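Local coordinates for protein malonyl CoA reductase (malonate semialdehyde-forming) (Sulfolobus tokodaii, PDB 2EP5) that probably reduces malonyl-CoA to malonate semialdehyde with NADPH, as a member of the aspartate-semialdehyde dehydrogenase family, at residues A[98-108]-A[141-149]; A[166-176]-A[246-256]. One frame throughout, in Å; residues are numbered along the deposited sequence.

Contact 1: residues A[98-108]-A[141-149]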
loop_
_atom_site.group_PDB
_atom_site.type_symbol
_atom_site.label_atom_id
_atom_site.label_comp_id
_atom_site.label_asym_id
_atom_site.label_seq_id
_atom_site.Cartn_x
_atom_site.Cartn_y
_atom_site.Cartn_z
ATOM N N VAL A 98 -25.262 -27.522 -21.548
ATOM C CA VAL A 98 -24.794 -28.884 -21.778
ATOM C C VAL A 98 -25.960 -29.826 -22.068
ATOM O O VAL A 98 -25.817 -30.773 -22.841
ATOM C CB VAL A 98 -23.997 -29.413 -20.562
ATOM C CG1 VAL A 98 -23.757 -30.914 -20.695
ATOM C CG2 VAL A 98 -22.668 -28.694 -20.478
ATOM N N LYS A 99 -27.108 -29.573 -21.446
ATOM C CA LYS A 99 -28.284 -30.403 -21.685
ATOM C C LYS A 99 -28.784 -30.187 -23.115
ATOM O O LYS A 99 -29.339 -31.093 -23.734
ATOM C CB LYS A 99 -29.401 -30.058 -20.700
ATOM C CG LYS A 99 -29.238 -30.667 -19.325
ATOM C CD LYS A 99 -30.436 -30.330 -18.454
ATOM C CE LYS A 99 -30.356 -31.010 -17.096
ATOM N NZ LYS A 99 -31.554 -30.694 -16.267
ATOM N N ASN A 100 -28.585 -28.981 -23.636
ATOM C CA ASN A 100 -29.018 -28.675 -24.991
ATOM C C ASN A 100 -27.996 -29.101 -26.030
ATOM O O ASN A 100 -28.157 -28.810 -27.208
ATOM C CB ASN A 100 -29.311 -27.182 -25.135
ATOM C CG ASN A 100 -30.675 -26.807 -24.599
ATOM O OD1 ASN A 100 -31.698 -27.238 -25.131
ATOM N ND2 ASN A 100 -30.700 -26.007 -23.541
ATOM N N GLY A 101 -26.942 -29.782 -25.593
ATOM C CA GLY A 101 -25.934 -30.258 -26.527
ATOM C C GLY A 101 -24.668 -29.435 -26.708
ATOM O O GLY A 101 -23.805 -29.801 -27.503
ATOM N N LYS A 102 -24.538 -28.330 -25.987
ATOM C CA LYS A 102 -23.346 -27.491 -26.115
ATOM C C LYS A 102 -22.121 -28.090 -25.438
ATOM O O LYS A 102 -22.242 -28.778 -24.422
ATOM C CB LYS A 102 -23.600 -26.110 -25.507
ATOM C CG LYS A 102 -24.638 -25.269 -26.237
ATOM C CD LYS A 102 -24.046 -24.515 -27.423
ATOM C CE LYS A 102 -23.563 -25.436 -28.522
ATOM N NZ LYS A 102 -22.984 -24.660 -29.641
ATOM N N ILE A 103 -20.948 -27.842 -26.018
ATOM C CA ILE A 103 -19.687 -28.289 -25.423
ATOM C C ILE A 103 -19.231 -27.100 -24.560
ATOM O O ILE A 103 -18.955 -26.014 -25.080
ATOM C CB ILE A 103 -18.603 -28.560 -26.484
ATOM C CG1 ILE A 103 -19.000 -29.760 -27.353
ATOM C CG2 ILE A 103 -17.268 -28.816 -25.795
ATOM C CD1 ILE A 103 -17.985 -30.101 -28.418
ATOM N N VAL A 104 -19.170 -27.304 -23.246
ATOM C CA VAL A 104 -18.783 -26.240 -22.326
ATOM C C VAL A 104 -17.490 -26.523 -21.569
ATOM O O VAL A 104 -17.317 -27.611 -21.008
ATOM C CB VAL A 104 -19.896 -25.991 -21.272
ATOM C CG1 VAL A 104 -19.500 -24.853 -20.344
ATOM C CG2 VAL A 104 -21.215 -25.686 -21.959
ATOM N N VAL A 105 -16.592 -25.536 -21.559
ATOM C CA VAL A 105 -15.316 -25.611 -20.838
ATOM C C VAL A 105 -15.372 -24.421 -19.877
ATOM O O VAL A 105 -15.350 -23.257 -20.299
ATOM C CB VAL A 105 -14.101 -25.454 -21.775
ATOM C CG1 VAL A 105 -12.809 -25.605 -20.977
ATOM C CG2 VAL A 105 -14.151 -26.493 -22.878
ATOM N N SER A 106 -15.444 -24.719 -18.585
ATOM C CA SER A 106 -15.592 -23.682 -17.575
ATOM C C SER A 106 -14.604 -23.702 -16.418
ATOM O O SER A 106 -14.161 -24.774 -15.984
ATOM C CB SER A 106 -17.018 -23.759 -17.020
ATOM O OG SER A 106 -17.118 -23.121 -15.765
ATOM N N ASN A 107 -14.253 -22.516 -15.913
ATOM C CA ASN A 107 -13.350 -22.455 -14.774
ATOM C C ASN A 107 -14.092 -22.100 -13.487
ATOM O O ASN A 107 -13.478 -21.803 -12.468
ATOM C CB ASN A 107 -12.148 -21.508 -15.029
ATOM C CG ASN A 107 -12.548 -20.106 -15.507
ATOM O OD1 ASN A 107 -11.956 -19.581 -16.458
ATOM N ND2 ASN A 107 -13.518 -19.489 -14.844
ATOM N N ALA A 108 -15.420 -22.148 -13.536
ATOM C CA ALA A 108 -16.247 -21.878 -12.355
ATOM C C ALA A 108 -16.322 -23.175 -11.550
ATOM O O ALA A 108 -16.295 -24.263 -12.117
ATOM C CB ALA A 108 -17.640 -21.436 -12.769
ATOM N N TRP A 141 -26.599 -36.508 -20.874
ATOM C CA TRP A 141 -26.505 -35.195 -21.512
ATOM C C TRP A 141 -26.272 -35.339 -23.002
ATOM O O TRP A 141 -25.663 -36.308 -23.449
ATOM C CB TRP A 141 -25.316 -34.378 -20.974
ATOM C CG TRP A 141 -25.314 -34.049 -19.526
ATOM C CD1 TRP A 141 -26.395 -33.931 -18.705
ATOM C CD2 TRP A 141 -24.173 -33.687 -18.743
ATOM N NE1 TRP A 141 -25.999 -33.514 -17.454
ATOM C CE2 TRP A 141 -24.640 -33.353 -17.451
ATOM C CE3 TRP A 141 -22.802 -33.609 -19.008
ATOM C CZ2 TRP A 141 -23.783 -32.944 -16.423
ATOM C CZ3 TRP A 141 -21.942 -33.200 -17.979
ATOM C CH2 TRP A 141 -22.441 -32.874 -16.705
ATOM N N LYS A 142 -26.730 -34.348 -23.760
ATOM C CA LYS A 142 -26.527 -34.320 -25.201
ATOM C C LYS A 142 -25.232 -33.536 -25.421
ATOM O O LYS A 142 -24.636 -33.583 -26.496
ATOM C CB LYS A 142 -27.675 -33.582 -25.892
ATOM C CG LYS A 142 -29.038 -34.216 -25.703
ATOM C CD LYS A 142 -30.160 -33.338 -26.259
ATOM C CE LYS A 142 -30.017 -33.090 -27.756
ATOM N NZ LYS A 142 -31.179 -32.331 -28.320
ATOM N N GLY A 143 -24.806 -32.817 -24.384
ATOM C CA GLY A 143 -23.603 -32.011 -24.480
ATOM C C GLY A 143 -22.372 -32.554 -23.781
ATOM O O GLY A 143 -22.335 -33.710 -23.362
ATOM N N ILE A 144 -21.364 -31.696 -23.660
ATOM C CA ILE A 144 -20.094 -32.032 -23.032
ATOM C C ILE A 144 -19.693 -30.956 -22.019
ATOM O O ILE A 144 -19.803 -29.763 -22.296
ATOM C CB ILE A 144 -18.972 -32.136 -24.092
ATOM C CG1 ILE A 144 -19.194 -33.363 -24.980
ATOM C CG2 ILE A 144 -17.611 -32.166 -23.416
ATOM C CD1 ILE A 144 -19.233 -34.692 -24.228
ATOM N N LEU A 145 -19.231 -31.379 -20.847
ATOM C CA LEU A 145 -18.798 -30.442 -19.818
ATOM C C LEU A 145 -17.407 -30.792 -19.307
ATOM O O LEU A 145 -17.130 -31.943 -18.935
ATOM C CB LEU A 145 -19.779 -30.422 -18.643
ATOM C CG LEU A 145 -19.399 -29.440 -17.529
ATOM C CD1 LEU A 145 -19.381 -28.032 -18.082
ATOM C CD2 LEU A 145 -20.385 -29.527 -16.386
ATOM N N VAL A 146 -16.529 -29.790 -19.309
ATOM C CA VAL A 146 -15.155 -29.941 -18.832
ATOM C C VAL A 146 -14.907 -28.820 -17.826
ATOM O O VAL A 146 -15.395 -27.702 -17.991
ATOM C CB VAL A 146 -14.125 -29.833 -19.991
ATOM C CG1 VAL A 146 -12.706 -29.975 -19.444
ATOM C CG2 VAL A 146 -14.396 -30.920 -21.040
ATOM N N LYS A 147 -14.158 -29.113 -16.777
ATOM C CA LYS A 147 -13.901 -28.101 -15.775
ATOM C C LYS A 147 -12.430 -27.836 -15.534
ATOM O O LYS A 147 -11.571 -28.662 -15.837
ATOM C CB LYS A 147 -14.582 -28.496 -14.465
ATOM C CG LYS A 147 -16.086 -28.245 -14.454
ATOM C CD LYS A 147 -16.382 -26.749 -14.351
ATOM C CE LYS A 147 -17.860 -26.455 -14.509
ATOM N NZ LYS A 147 -18.204 -25.086 -14.042
ATOM N N ASN A 148 -12.149 -26.652 -15.010
ATOM C CA ASN A 148 -10.794 -26.243 -14.675
ATOM C C ASN A 148 -10.832 -25.993 -13.174
ATOM O O ASN A 148 -11.845 -25.547 -12.635
ATOM C CB ASN A 148 -10.412 -24.974 -15.435
ATOM C CG ASN A 148 -10.227 -25.228 -16.913
ATOM O OD1 ASN A 148 -10.918 -24.650 -17.753
ATOM N ND2 ASN A 148 -9.292 -26.108 -17.242
ATOM N N PRO A 149 -9.728 -26.274 -12.478
ATOM C CA PRO A 149 -9.695 -26.073 -11.029
ATOM C C PRO A 149 -9.529 -24.659 -10.493
ATOM O O PRO A 149 -9.272 -23.706 -11.230
ATOM C CB PRO A 149 -8.541 -26.975 -10.597
ATOM C CG PRO A 149 -7.573 -26.806 -11.735
ATOM C CD PRO A 149 -8.480 -26.895 -12.956
#

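Contact 2: residues A[166-176]-A[246-256]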
loop_
_atom_site.group_PDB
_atom_site.type_symbol
_atom_site.label_atom_id
_atom_site.label_comp_id
_atom_site.label_asym_id
_atom_site.label_seq_id
_atom_site.Cartn_x
_atom_site.Cartn_y
_atom_site.Cartn_z
ATOM N N ILE A 166 6.175 -38.800 -3.772
ATOM C CA ILE A 166 6.622 -38.376 -2.450
ATOM C C ILE A 166 5.425 -37.821 -1.686
ATOM O O ILE A 166 5.185 -38.188 -0.530
ATOM C CB ILE A 166 7.690 -37.275 -2.548
ATOM C CG1 ILE A 166 8.888 -37.787 -3.347
ATOM C CG2 ILE A 166 8.125 -36.850 -1.158
ATOM C CD1 ILE A 166 9.946 -36.727 -3.606
ATOM N N ALA A 167 4.677 -36.945 -2.353
ATOM C CA ALA A 167 3.496 -36.308 -1.771
ATOM C C ALA A 167 2.436 -37.317 -1.337
ATOM O O ALA A 167 1.737 -37.109 -0.345
ATOM C CB ALA A 167 2.891 -35.315 -2.772
ATOM N N THR A 168 2.313 -38.406 -2.083
ATOM C CA THR A 168 1.331 -39.436 -1.760
ATOM C C THR A 168 1.643 -40.129 -0.435
ATOM O O THR A 168 0.735 -40.528 0.296
ATOM C CB THR A 168 1.254 -40.500 -2.878
ATOM O OG1 THR A 168 0.616 -39.933 -4.033
ATOM C CG2 THR A 168 0.469 -41.710 -2.407
ATOM N N LYS A 169 2.928 -40.269 -0.129
ATOM C CA LYS A 169 3.351 -40.914 1.111
ATOM C C LYS A 169 3.827 -39.860 2.107
ATOM O O LYS A 169 4.996 -39.857 2.505
ATOM C CB LYS A 169 4.499 -41.889 0.848
ATOM C CG LYS A 169 4.248 -42.949 -0.205
ATOM C CD LYS A 169 5.538 -43.733 -0.412
ATOM C CE LYS A 169 5.497 -44.664 -1.613
ATOM N NZ LYS A 169 6.872 -45.175 -1.907
ATOM N N SER A 170 2.931 -38.968 2.510
ATOM C CA SER A 170 3.303 -37.924 3.450
ATOM C C SER A 170 2.095 -37.143 3.923
ATOM O O SER A 170 0.962 -37.405 3.511
ATOM C CB SER A 170 4.255 -36.935 2.785
ATOM O OG SER A 170 3.530 -36.086 1.906
ATOM N N LYS A 171 2.358 -36.187 4.805
ATOM C CA LYS A 171 1.332 -35.291 5.310
ATOM C C LYS A 171 1.725 -33.966 4.657
ATOM O O LYS A 171 2.827 -33.442 4.877
ATOM C CB LYS A 171 1.381 -35.193 6.838
ATOM C CG LYS A 171 0.441 -34.148 7.443
ATOM C CD LYS A 171 -1.033 -34.426 7.135
ATOM C CE LYS A 171 -1.915 -33.227 7.492
ATOM N NZ LYS A 171 -3.362 -33.458 7.202
ATOM N N ILE A 172 0.830 -33.451 3.825
ATOM C CA ILE A 172 1.068 -32.214 3.096
ATOM C C ILE A 172 0.525 -30.997 3.809
ATOM O O ILE A 172 -0.688 -30.856 3.952
ATOM C CB ILE A 172 0.416 -32.267 1.698
ATOM C CG1 ILE A 172 1.053 -33.387 0.878
ATOM C CG2 ILE A 172 0.567 -30.922 0.999
ATOM C CD1 ILE A 172 0.251 -33.791 -0.306
ATOM N N ILE A 173 1.429 -30.122 4.251
ATOM C CA ILE A 173 1.043 -28.887 4.916
ATOM C C ILE A 173 1.239 -27.751 3.914
ATOM O O ILE A 173 2.330 -27.578 3.360
ATOM C CB ILE A 173 1.919 -28.586 6.149
ATOM C CG1 ILE A 173 1.790 -29.718 7.184
ATOM C CG2 ILE A 173 1.506 -27.240 6.751
ATOM C CD1 ILE A 173 0.406 -29.847 7.810
ATOM N N ILE A 174 0.190 -26.975 3.684
ATOM C CA ILE A 174 0.285 -25.877 2.737
ATOM C C ILE A 174 -0.260 -24.546 3.244
ATOM O O ILE A 174 -1.332 -24.477 3.833
ATOM C CB ILE A 174 -0.463 -26.204 1.420
ATOM C CG1 ILE A 174 0.104 -27.472 0.788
ATOM C CG2 ILE A 174 -0.315 -25.053 0.447
ATOM C CD1 ILE A 174 -0.772 -28.045 -0.321
ATOM N N THR A 175 0.508 -23.492 3.018
ATOM C CA THR A 175 0.079 -22.155 3.375
ATOM C C THR A 175 0.074 -21.391 2.055
ATOM O O THR A 175 1.083 -21.360 1.345
ATOM C CB THR A 175 1.044 -21.460 4.346
ATOM O OG1 THR A 175 1.092 -22.191 5.580
ATOM C CG2 THR A 175 0.567 -20.032 4.622
ATOM N N THR A 176 -1.066 -20.806 1.712
ATOM C CA THR A 176 -1.155 -20.050 0.470
ATOM C C THR A 176 -1.361 -18.563 0.752
ATOM O O THR A 176 -2.157 -18.197 1.615
ATOM C CB THR A 176 -2.319 -20.544 -0.427
ATOM O OG1 THR A 176 -3.575 -20.303 0.227
ATOM C CG2 THR A 176 -2.173 -22.029 -0.725
ATOM N N GLY A 246 2.524 -20.015 -2.596
ATOM C CA GLY A 246 2.211 -21.163 -1.772
ATOM C C GLY A 246 3.453 -21.778 -1.159
ATOM O O GLY A 246 4.434 -22.047 -1.861
ATOM N N VAL A 247 3.425 -21.970 0.157
ATOM C CA VAL A 247 4.535 -22.601 0.853
ATOM C C VAL A 247 4.087 -24.038 1.060
ATOM O O VAL A 247 3.143 -24.307 1.812
ATOM C CB VAL A 247 4.805 -21.965 2.227
ATOM C CG1 VAL A 247 5.962 -22.686 2.913
ATOM C CG2 VAL A 247 5.126 -20.501 2.057
ATOM N N ILE A 248 4.761 -24.954 0.376
ATOM C CA ILE A 248 4.427 -26.360 0.449
ATOM C C ILE A 248 5.432 -27.144 1.285
ATOM O O ILE A 248 6.643 -27.058 1.070
ATOM C CB ILE A 248 4.337 -26.957 -0.984
ATOM C CG1 ILE A 248 3.279 -26.180 -1.787
ATOM C CG2 ILE A 248 3.987 -28.457 -0.929
ATOM C CD1 ILE A 248 3.166 -26.595 -3.246
ATOM N N ASN A 249 4.916 -27.888 2.260
ATOM C CA ASN A 249 5.756 -28.714 3.118
ATOM C C ASN A 249 5.305 -30.164 3.041
ATOM O O ASN A 249 4.251 -30.524 3.565
ATOM C CB ASN A 249 5.695 -28.256 4.576
ATOM C CG ASN A 249 6.412 -26.938 4.810
ATOM O OD1 ASN A 249 5.857 -25.866 4.581
ATOM N ND2 ASN A 249 7.659 -27.016 5.259
ATOM N N ILE A 250 6.095 -30.991 2.369
ATOM C CA ILE A 250 5.758 -32.397 2.264
ATOM C C ILE A 250 6.441 -33.115 3.431
ATOM O O ILE A 250 7.625 -33.461 3.358
ATOM C CB ILE A 250 6.226 -32.970 0.913
ATOM C CG1 ILE A 250 5.518 -32.219 -0.224
ATOM C CG2 ILE A 250 5.921 -34.457 0.835
ATOM C CD1 ILE A 250 5.845 -32.732 -1.621
ATOM N N VAL A 251 5.686 -33.307 4.514
ATOM C CA VAL A 251 6.192 -33.967 5.727
ATOM C C VAL A 251 6.247 -35.474 5.527
ATOM O O VAL A 251 5.223 -36.148 5.545
ATOM C CB VAL A 251 5.290 -33.660 6.951
ATOM C CG1 VAL A 251 5.950 -34.167 8.233
ATOM C CG2 VAL A 251 5.023 -32.152 7.031
ATOM N N THR A 252 7.455 -35.998 5.358
ATOM C CA THR A 252 7.638 -37.424 5.125
ATOM C C THR A 252 9.063 -37.873 5.427
ATOM O O THR A 252 9.988 -37.067 5.410
ATOM C CB THR A 252 7.325 -37.764 3.651
ATOM O OG1 THR A 252 7.632 -39.137 3.397
ATOM C CG2 THR A 252 8.142 -36.872 2.711
ATOM N N ASN A 253 9.237 -39.162 5.699
ATOM C CA ASN A 253 10.560 -39.701 5.984
ATOM C C ASN A 253 11.126 -40.427 4.766
ATOM O O ASN A 253 12.177 -41.061 4.838
ATOM C CB ASN A 253 10.505 -40.640 7.190
ATOM C CG ASN A 253 10.440 -39.889 8.514
ATOM O OD1 ASN A 253 9.535 -40.106 9.326
ATOM N ND2 ASN A 253 11.410 -39.006 8.742
ATOM N N GLU A 254 10.425 -40.334 3.643
ATOM C CA GLU A 254 10.893 -40.962 2.409
ATOM C C GLU A 254 12.223 -40.318 2.044
ATOM O O GLU A 254 12.435 -39.136 2.309
ATOM C CB GLU A 254 9.893 -40.732 1.268
ATOM C CG GLU A 254 8.555 -41.439 1.432
ATOM C CD GLU A 254 8.703 -42.950 1.469
ATOM O OE1 GLU A 254 9.398 -43.492 0.583
ATOM O OE2 GLU A 254 8.125 -43.594 2.378
ATOM N N ARG A 255 13.125 -41.089 1.451
ATOM C CA ARG A 255 14.416 -40.543 1.053
ATOM C C ARG A 255 14.136 -39.468 0.009
ATOM O O ARG A 255 13.143 -39.542 -0.720
ATOM C CB ARG A 255 15.306 -41.637 0.459
ATOM C CG ARG A 255 15.464 -42.862 1.353
ATOM C CD ARG A 255 16.424 -43.874 0.755
ATOM N NE ARG A 255 16.180 -44.105 -0.667
ATOM C CZ ARG A 255 15.037 -44.559 -1.172
ATOM N NH1 ARG A 255 14.022 -44.833 -0.368
ATOM N NH2 ARG A 255 14.907 -44.734 -2.480
ATOM N N ILE A 256 15.004 -38.466 -0.059
ATOM C CA ILE A 256 14.811 -37.387 -1.009
ATOM C C ILE A 256 16.118 -36.834 -1.559
ATOM O O ILE A 256 16.972 -36.373 -0.807
ATOM C CB ILE A 256 14.010 -36.236 -0.357
ATOM C CG1 ILE A 256 12.581 -36.703 -0.064
ATOM C CG2 ILE A 256 14.005 -35.022 -1.267
ATOM C CD1 ILE A 256 11.775 -35.758 0.802
#

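Contact 1: residues A[98-108]-A[141-149]
Lys147 reaches across to Ser106, its partner in the parallel pair, and on to Ala108: its NZ donates to Ser106 OG at 2.8 Å and to Ala108 O, also at 2.8 Å, coming to that carbonyl from 46° above its plane. A bend at chi2 (-73°) folds the lysine chain over the end of the neighbouring strand, with CD lying 3.3 Å from Ala108 O. Ser106 OG in turn accepts the backbone N-H of Ala108 in an ST turn, so one hydroxyl fixes both the turn and the ammonium. From this corner back toward the strand starts, strands 103-106 and 144-147 run parallel through alternating bonds such as Val104 N to Ile144 O (2.7 Å, N-H...O 178°) and Val146 N to Val104 O. Leu145 CD1 lies alongside Val104 CB at 3.8 Å on the lysine's face of the sheet; on the other face Ile103 and Ile144 point the same way, side by side. At the opposite end, Val98 CG1, anti to the backbone N, meets the Trp141 ring obliquely near its rim, 3.3 Å from CE3, while CG2 touches Leu145 CB. Gly101 closes helix 87-99 in a Schellman motif, and Gly143 passes where a CB would clash with Val98 O and Lys102 O. Farther out, Glu94 of helix 87-99 takes a salt bridge from Lys147 and a hydrogen bond with Ser106 OG, and strand 80-83 continues the Rossmann-type parallel sheet beyond 103-106. A methionine replacing Lys147 would probably strip Ala108 O of this donor and leave Glu94 without its buried counter-charge. The ammonium, gripped by carboxylate, hydroxyl and carbonyl, is thus likely to stay charged although buried.

Contact 2: residues A[166-176]-A[246-256]
An antiparallel strand pair in the mixed sheet of the dimerisation domain joins 171-176 to 246-251, with side-chain bonds at the end where 171-176 begins and 246-251 finishes. Both members of each hydrogen-bonded pair, Lys171-Val251, Ile173-Asn249 and Thr175-Val247, exchange backbone bonds, as in Ile173 N to Asn249 O (2.9 Å) and Asn249 N to Ile173 O (2.8 Å). Past the strands, Thr252 OG1 donates to Lys169 O at 2.9 Å, nearly in line with the carbonyl, and accepts Glu254 N in an ST turn; its position anti to the backbone N (chi1 174°) aims it at that carbonyl. Ser170 OG donates to Ala167 O, tying the residue just before the strand to helix 164-168. Ile166 CG2 meets Ile250 CG2 at 3.8 Å, the two side chains crossing at about a right angle, and Ala167 CB rests against Ile250 CD1. Lys169 NZ makes a long salt bridge to Glu254 OE1 (3.9 Å) besides its bridge to Glu165. Helix 151-160 packs on the face carrying Ile248 and Thr176, strands 230-237 and 319-326 flank the pair, and Lys171, Ile173, Thr175 and Val247 meet a second subunit across the other face.

How the contacts relate
From the N terminus, the chain passes through helix 87-99 into 103-106, then wanders through 32 residues, including helices 122-125 and 132-140, before 141-149 closes contact 1 at the outer edge of the nucleotide-binding sheet. Helix 151-160, which begins with the predicted thioester residue Cys151, follows at once and leads toward contact 2. That second loop is longer: 69 residues, with strand 230-237 among them, separate 166-176 from 246-256. The two closures come in series, neither nesting nor crossing. They lie on opposite sides of the chain's centre, about 34 Å between centres, one joining strands in the NAD-binding domain, the other in the dimerisation domain.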